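Side-chain contacts in similar to sp|P32453 Saccharomyces cerevisiae YNL315c ATP11 (Candida glabrata CBS 138, PDB 2P4F), which probably acts as a mitochondrial chaperone that binds unfolded protein, like its yeast relative, which assists assembly of the F1 part of ATP synthase: residues Gln187-Gly190 with Val194-Leu197; Leu221-Ala224 with Val230-Asn233. All coordinates share one frame; numbering follows the deposited sequence.

Contact 1. Residues Gln187-Gly190 with Val194-Leu197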
loop_
_atom_site.group_PDB
_atom_site.type_symbol
_atom_site.label_atom_id
_atom_site.label_comp_id
_atom_site.label_asym_id
_atom_site.label_seq_id
_atom_site.Cartn_x
_atom_site.Cartn_y
_atom_site.Cartn_z
ATOM N N GLN A 187 -0.686 1.510 -8.627
ATOM C CA GLN A 187 -1.026 1.047 -9.967
ATOM C C GLN A 187 -2.435 0.461 -9.940
ATOM O O GLN A 187 -2.767 -0.397 -9.075
ATOM C CB GLN A 187 -0.010 0.005 -10.455
ATOM C CG GLN A 187 1.333 0.686 -10.629
ATOM C CD GLN A 187 2.139 0.027 -11.713
ATOM O OE1 GLN A 187 2.124 -1.210 -11.815
ATOM N NE2 GLN A 187 2.799 0.884 -12.475
ATOM N N PHE A 188 -3.268 0.907 -10.856
ATOM C CA PHE A 188 -4.680 0.495 -10.894
ATOM C C PHE A 188 -4.757 -0.600 -11.935
ATOM O O PHE A 188 -4.774 -0.322 -13.127
ATOM C CB PHE A 188 -5.549 1.745 -11.163
ATOM C CG PHE A 188 -5.275 2.707 -10.002
ATOM C CD1 PHE A 188 -5.952 2.574 -8.802
ATOM C CD2 PHE A 188 -4.316 3.691 -10.101
ATOM C CE1 PHE A 188 -5.690 3.379 -7.699
ATOM C CE2 PHE A 188 -4.021 4.508 -9.020
ATOM C CZ PHE A 188 -4.693 4.329 -7.826
ATOM N N ALA A 189 -4.749 -1.848 -11.501
ATOM C CA ALA A 189 -4.635 -2.975 -12.406
ATOM C C ALA A 189 -5.995 -3.232 -13.024
ATOM O O ALA A 189 -6.149 -3.513 -14.222
ATOM C CB ALA A 189 -4.165 -4.194 -11.609
ATOM N N GLY A 190 -7.018 -3.132 -12.215
ATOM C CA GLY A 190 -8.355 -3.323 -12.760
ATOM C C GLY A 190 -9.393 -2.768 -11.794
ATOM O O GLY A 190 -9.048 -2.255 -10.728
ATOM N N VAL A 194 -6.022 -3.160 -6.914
ATOM C CA VAL A 194 -5.158 -1.965 -6.821
ATOM C C VAL A 194 -3.842 -2.400 -6.254
ATOM O O VAL A 194 -3.832 -3.190 -5.284
ATOM C CB VAL A 194 -5.828 -0.916 -5.911
ATOM C CG1 VAL A 194 -4.889 0.294 -5.728
ATOM C CG2 VAL A 194 -7.175 -0.479 -6.501
ATOM N N HIS A 195 -2.724 -1.975 -6.845
ATOM C CA HIS A 195 -1.420 -2.399 -6.356
ATOM C C HIS A 195 -0.654 -1.210 -5.769
ATOM O O HIS A 195 -0.804 -0.089 -6.278
ATOM C CB HIS A 195 -0.577 -2.962 -7.509
ATOM C CG HIS A 195 -1.161 -4.211 -8.108
ATOM N ND1 HIS A 195 -0.633 -4.728 -9.277
ATOM C CD2 HIS A 195 -2.132 -5.066 -7.685
ATOM C CE1 HIS A 195 -1.311 -5.857 -9.534
ATOM N NE2 HIS A 195 -2.236 -6.101 -8.602
ATOM N N CYS A 196 0.169 -1.471 -4.776
ATOM C CA CYS A 196 1.096 -0.459 -4.263
ATOM C C CYS A 196 2.484 -1.064 -4.367
ATOM O O CYS A 196 2.693 -2.176 -3.789
ATOM C CB CYS A 196 0.699 -0.093 -2.814
ATOM S SG CYS A 196 1.828 1.203 -2.190
ATOM N N LEU A 197 3.433 -0.469 -5.076
ATOM C CA LEU A 197 4.746 -1.012 -5.334
ATOM C C LEU A 197 5.776 -0.119 -4.644
ATOM O O LEU A 197 5.694 1.117 -4.826
ATOM C CB LEU A 197 5.037 -1.009 -6.833
ATOM C CG LEU A 197 3.960 -1.621 -7.770
ATOM C CD1 LEU A 197 4.493 -1.580 -9.205
ATOM C CD2 LEU A 197 3.557 -2.998 -7.321
#

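Contact 2. Residues Leu221-Ala224 with Val230-Asn233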
loop_
_atom_site.group_PDB
_atom_site.type_symbol
_atom_site.label_atom_id
_atom_site.label_comp_id
_atom_site.label_asym_id
_atom_site.label_seq_id
_atom_site.Cartn_x
_atom_site.Cartn_y
_atom_site.Cartn_z
ATOM N N LEU A 221 -10.779 -5.477 -4.131
ATOM C CA LEU A 221 -12.009 -4.751 -3.804
ATOM C C LEU A 221 -13.273 -5.518 -4.143
ATOM O O LEU A 221 -14.375 -4.998 -4.070
ATOM C CB LEU A 221 -12.026 -3.420 -4.610
ATOM C CG LEU A 221 -10.757 -2.565 -4.509
ATOM C CD1 LEU A 221 -11.048 -1.261 -5.250
ATOM C CD2 LEU A 221 -10.300 -2.352 -3.084
ATOM N N ASP A 222 -13.153 -6.785 -4.547
ATOM C CA ASP A 222 -14.230 -7.612 -5.036
ATOM C C ASP A 222 -15.355 -7.730 -4.005
ATOM O O ASP A 222 -16.517 -7.950 -4.434
ATOM C CB ASP A 222 -13.700 -9.013 -5.383
ATOM C CG ASP A 222 -12.492 -8.947 -6.306
ATOM O OD1 ASP A 222 -12.629 -9.513 -7.447
ATOM O OD2 ASP A 222 -11.392 -8.427 -5.948
ATOM N N LEU A 223 -15.045 -7.665 -2.709
ATOM C CA LEU A 223 -16.080 -7.808 -1.681
ATOM C C LEU A 223 -16.442 -6.476 -1.069
ATOM O O LEU A 223 -17.118 -6.367 -0.010
ATOM C CB LEU A 223 -15.538 -8.736 -0.564
ATOM C CG LEU A 223 -15.061 -10.080 -1.102
ATOM C CD1 LEU A 223 -14.619 -10.974 0.075
ATOM C CD2 LEU A 223 -16.131 -10.704 -1.962
ATOM N N ALA A 224 -15.976 -5.385 -1.678
ATOM C CA ALA A 224 -16.184 -4.074 -1.084
ATOM C C ALA A 224 -17.670 -3.724 -1.097
ATOM O O ALA A 224 -18.228 -3.231 -0.119
ATOM C CB ALA A 224 -15.401 -2.988 -1.825
ATOM N N VAL A 230 -11.968 -4.957 2.203
ATOM C CA VAL A 230 -10.865 -5.005 1.226
ATOM C C VAL A 230 -9.865 -6.017 1.717
ATOM O O VAL A 230 -9.488 -5.949 2.916
ATOM C CB VAL A 230 -10.213 -3.605 1.062
ATOM C CG1 VAL A 230 -8.968 -3.664 0.211
ATOM C CG2 VAL A 230 -11.279 -2.670 0.494
ATOM N N LEU A 231 -9.436 -6.944 0.896
ATOM C CA LEU A 231 -8.466 -7.977 1.318
ATOM C C LEU A 231 -7.108 -7.558 0.778
ATOM O O LEU A 231 -6.989 -7.253 -0.439
ATOM C CB LEU A 231 -8.894 -9.334 0.747
ATOM C CG LEU A 231 -10.205 -9.873 1.375
ATOM C CD1 LEU A 231 -10.333 -11.310 0.857
ATOM C CD2 LEU A 231 -10.223 -9.812 2.854
ATOM N N MET A 232 -6.083 -7.540 1.649
ATOM C CA MET A 232 -4.738 -7.128 1.214
ATOM C C MET A 232 -3.742 -8.237 1.317
ATOM O O MET A 232 -3.813 -8.955 2.339
ATOM C CB MET A 232 -4.283 -5.958 2.124
ATOM C CG MET A 232 -2.943 -5.393 1.668
ATOM S SD MET A 232 -2.229 -4.308 2.960
ATOM C CE MET A 232 -1.437 -5.571 3.961
ATOM N N ASN A 233 -2.924 -8.438 0.310
ATOM C CA ASN A 233 -1.823 -9.390 0.412
ATOM C C ASN A 233 -0.585 -8.679 -0.133
ATOM O O ASN A 233 -0.646 -8.067 -1.190
ATOM C CB ASN A 233 -2.048 -10.712 -0.324
ATOM C CG ASN A 233 -2.372 -10.522 -1.791
ATOM O OD1 ASN A 233 -3.474 -10.072 -2.098
ATOM N ND2 ASN A 233 -1.540 -10.841 -2.773
#

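Contact 1. Residues Gln187-Gly190 with Val194-Leu197
The imidazole of H195 carries the methyl of A189 over one face. CB of A189 lies 4.1 Å from the H195 ring centroid, 20° off the ring normal, and meets the rim at CE1 and NE2: a CH-pi contact. The second flat group, the F188 ring, meets V194 obliquely, with CE1 of F188 3.7 Å from CG1 of V194. Both contacts belong to the beta hairpin of strands 179-190 and 193-200. Q187 and H195 form an antiparallel hydrogen-bonded pair in it. N of Q187 bonds to O of H195 at 2.8 Å, and N of H195 to O of Q187 at 2.7 Å. Both bonds are nearly straight. F188 and V194 form the next, non-hydrogen-bonded pair. Their side chains run side by side on the sheet face that also receives A151 and V152 (on F188) and Y148 (on V194), all from helix 140-153. Q187 and H195 point to the other face. There Y99 touches A189 and H195, and NE2 of H195 is hydrogen-bonded to Q218 of the neighbouring strand 215-220. This bond should help to fix the rotation of the imidazole. Close to the turn, A189 and G190 both face T193. This is a classic beta bulge. At the other end, the Q187 side chain has CG anti to its carbonyl carbon (chi1 -66°) and runs on extended. It crosses L197 at about a right angle, and OE1 of Q187 comes to 3.5 Å from CD1 of L197.

Contact 2. Residues Leu221-Ala224 with Val230-Asn233
L221 and V230 make the tight part of this contact. One methyl of L221 reaches both branches of the valine: CD2 of L221 is 3.7 Å from CG2 of V230 and 3.8 Å from CG1. The CB of L221 points away from strand 229-236. The rest of the side chain bends back, so that its end lies alongside V230 and points the same way. With CG1 of V230 anti to the backbone N (chi1 172°), both methyls of the valine are turned to CD2 of L221. Both residues are buried, and helix 140-153 packs against them through F144 and Y148 on L221 and Y140 on V230.

The second pair is looser. CD1 of L223 and CD1 of L231 are 4.4 Å apart, and L223 is partly exposed. L102 and V119, from helices 102-105 and 116-126, touch both leucines.

The two segments are joined here by apolar packing. Within the loop, N of A224 bonds to O of L221 at 2.9 Å, which closes a type I beta turn over L221-A224. L223 sits at the N-cap position of helix 224-227. The arrangement belongs to a strand-helix-strand connection, in which a short helix links the adjacent antiparallel strands 215-220 and 229-236.

Contact 1 closes before contact 2 opens along the chain. Their centres are about 12 Å apart. Both reach the same antiparallel sheet, in which strands 179-190, 193-200, 215-220 and 229-236 are successive neighbours. Contact 1 joins the first two. Contact 2 joins the loop that leaves 215-220 to strand 229-236. The contacts also touch directly: CG2 of V194 packs 4.1 Å from CD1 of L221. Helix 140-153 packs against both, and Y148 touches V194 as well as L221. The F188/V194 side of contact 1 and the L221/V230 side of contact 2 thus share one apolar layer against helix 140-153 in this half-barrel domain, while L223 and L231 meet helices 102-105 and 116-126.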